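Local coordinates for protein probable branched-chain-amino-acid aminotransferase (Thermotoga maritima MSB8, PDB 3CSW) that probably catalyses the pyridoxal-phosphate-dependent transfer of amino groups between leucine, isoleucine or valine and 2-oxoglutarate, at residues A[133-137]-A[138-142]. Sequence-based numbering, arbitrary orientation.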
loop_
_atom_site.group_PDB
_atom_site.type_symbol
_atom_site.label_atom_id
_atom_site.label_comp_id
_atom_site.label_asym_id
_atom_site.label_seq_id
_atom_site.Cartn_x
_atom_site.Cartn_y
_atom_site.Cartn_z
ATOM N N ARG A 133 -1.021 8.258 9.679
ATOM C CA ARG A 133 -1.905 7.180 9.267
ATOM C C ARG A 133 -1.797 6.039 10.254
ATOM O O ARG A 133 -0.738 5.778 10.798
ATOM C CB ARG A 133 -1.609 6.662 7.859
ATOM C CG ARG A 133 -1.745 7.663 6.745
ATOM C CD ARG A 133 -3.164 8.171 6.616
ATOM N NE ARG A 133 -3.218 9.178 5.561
ATOM C CZ ARG A 133 -3.583 8.980 4.296
ATOM N NH1 ARG A 133 -3.999 7.791 3.849
ATOM N NH2 ARG A 133 -3.528 10.007 3.447
ATOM N N ARG A 134 -2.919 5.374 10.488
ATOM C CA ARG A 134 -2.982 4.203 11.359
ATOM C C ARG A 134 -2.079 3.094 10.810
ATOM O O ARG A 134 -2.086 2.833 9.611
ATOM C CB ARG A 134 -4.422 3.719 11.448
ATOM C CG ARG A 134 -4.716 2.723 12.558
ATOM C CD ARG A 134 -4.850 3.456 13.873
ATOM N NE ARG A 134 -5.533 2.666 14.885
ATOM C CZ ARG A 134 -4.980 2.110 15.961
ATOM N NH1 ARG A 134 -3.691 2.203 16.218
ATOM N NH2 ARG A 134 -5.751 1.445 16.811
ATOM N N ILE A 135 -1.303 2.445 11.697
ATOM C CA ILE A 135 -0.372 1.396 11.283
ATOM C C ILE A 135 -1.199 0.221 10.776
ATOM O O ILE A 135 -2.178 -0.181 11.443
ATOM C CB ILE A 135 0.570 0.908 12.439
ATOM C CG1 ILE A 135 1.465 2.046 12.939
ATOM C CG2 ILE A 135 1.401 -0.309 11.968
ATOM C CD1 ILE A 135 2.317 1.679 14.217
ATOM N N PRO A 136 -0.833 -0.320 9.598
ATOM C CA PRO A 136 -1.621 -1.414 9.031
ATOM C C PRO A 136 -1.308 -2.741 9.720
ATOM O O PRO A 136 -0.249 -2.885 10.324
ATOM C CB PRO A 136 -1.183 -1.428 7.552
ATOM C CG PRO A 136 0.221 -0.972 7.582
ATOM C CD PRO A 136 0.285 0.054 8.711
ATOM N N ASP A 137 -2.230 -3.688 9.597
ATOM C CA ASP A 137 -2.121 -5.022 10.186
ATOM C C ASP A 137 -0.823 -5.781 9.857
ATOM O O ASP A 137 -0.308 -6.499 10.703
ATOM C CB ASP A 137 -3.363 -5.878 9.784
ATOM C CG ASP A 137 -3.535 -7.119 10.668
ATOM O OD1 ASP A 137 -3.576 -6.993 11.920
ATOM O OD2 ASP A 137 -3.628 -8.238 10.107
ATOM N N LEU A 138 -0.283 -5.639 8.652
ATOM C CA LEU A 138 0.995 -6.305 8.300
ATOM C C LEU A 138 2.198 -5.836 9.128
ATOM O O LEU A 138 3.206 -6.536 9.209
ATOM C CB LEU A 138 1.323 -6.158 6.812
ATOM C CG LEU A 138 0.625 -7.097 5.826
ATOM C CD1 LEU A 138 0.883 -6.609 4.396
ATOM C CD2 LEU A 138 1.041 -8.552 6.005
ATOM N N SER A 139 2.074 -4.670 9.750
ATOM C CA SER A 139 3.125 -4.094 10.606
ATOM C C SER A 139 2.872 -4.239 12.116
ATOM O O SER A 139 3.814 -4.331 12.909
ATOM C CB SER A 139 3.266 -2.601 10.277
ATOM O OG SER A 139 3.780 -2.400 8.980
ATOM N N THR A 140 1.603 -4.163 12.515
ATOM C CA THR A 140 1.218 -4.238 13.926
ATOM C C THR A 140 -0.295 -4.474 14.011
ATOM O O THR A 140 -1.031 -3.872 13.251
ATOM C CB THR A 140 1.558 -2.926 14.701
ATOM O OG1 THR A 140 2.953 -2.639 14.579
ATOM C CG2 THR A 140 1.192 -3.027 16.181
ATOM N N PRO A 141 -0.749 -5.354 14.929
ATOM C CA PRO A 141 -2.175 -5.498 15.113
ATOM C C PRO A 141 -2.798 -4.232 15.671
ATOM O O PRO A 141 -2.338 -3.705 16.681
ATOM C CB PRO A 141 -2.316 -6.652 16.122
ATOM C CG PRO A 141 -0.978 -7.288 16.222
ATOM C CD PRO A 141 0.036 -6.288 15.768
ATOM N N PRO A 142 -3.830 -3.710 14.999
ATOM C CA PRO A 142 -4.524 -2.523 15.465
ATOM C C PRO A 142 -5.078 -2.632 16.890
ATOM O O PRO A 142 -5.150 -1.621 17.587
ATOM C CB PRO A 142 -5.676 -2.389 14.477
ATOM C CG PRO A 142 -5.232 -3.103 13.277
ATOM C CD PRO A 142 -4.373 -4.207 13.726
HETATM O O HOH W 1 -4.140 0.628 19.234
HETATM O O HOH W 2 -2.017 -1.495 13.765
#
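Pro136 O accepts two backbone N-H groups from the far side of a tight turn in the loop between strand 125-129 and helix 150-156. Thr140 N reaches it in the carbonyl plane at 3.1 Å, while Ser139 N comes from above that plane at 3.0 Å from the same Pro136 O. The i to i+4 and i to i+3 bonds wrap Asp137 to Ser139 into a single helix-like turn, which the extended backbone of Thr140 ends. Asp137 CA adds a C-H contact to Thr140 O. Water 2 gives both its protons inside the fold of the chain, one to Ile135 O at 2.7 Å and one to Thr140 O, so it bridges these two carbonyls.

Ile135 CG2, anti to its own N, presses on Ser139 CB at a tight 3.4 Å and also lies against Thr140 CB. The Thr140 hydroxyl, set beside its backbone N (chi1 -57°), is hydrogen-bonded to Thr150 OG1 of the second subunit; its approach to Ser139 O is very short and steeply bent, so that bond is doubtful. A valine in its place would probably leave Thr150 OG1 of the second subunit without this partner and weaken that link across the interface. Ser139 OG bonds to Arg133 O of the same neighbouring subunit.

Where Arg134 and Pro142 come together, water 1 lies in the plane of the Arg134 guanidinium, accepting from NH2 at 3.0 Å and donating to Pro142 O. Glu176 and Asp151 form salt bridges with the rest of this guanidinium, and the side chain of Arg134 lies about 4 Å from the bound pyridoxal phosphate. Backbone bonds thus hold Pro136 O, and two waters link Ile135 to Thr140 and Arg134 to Pro142, while the serine and threonine hydroxyls serve the contact between subunits.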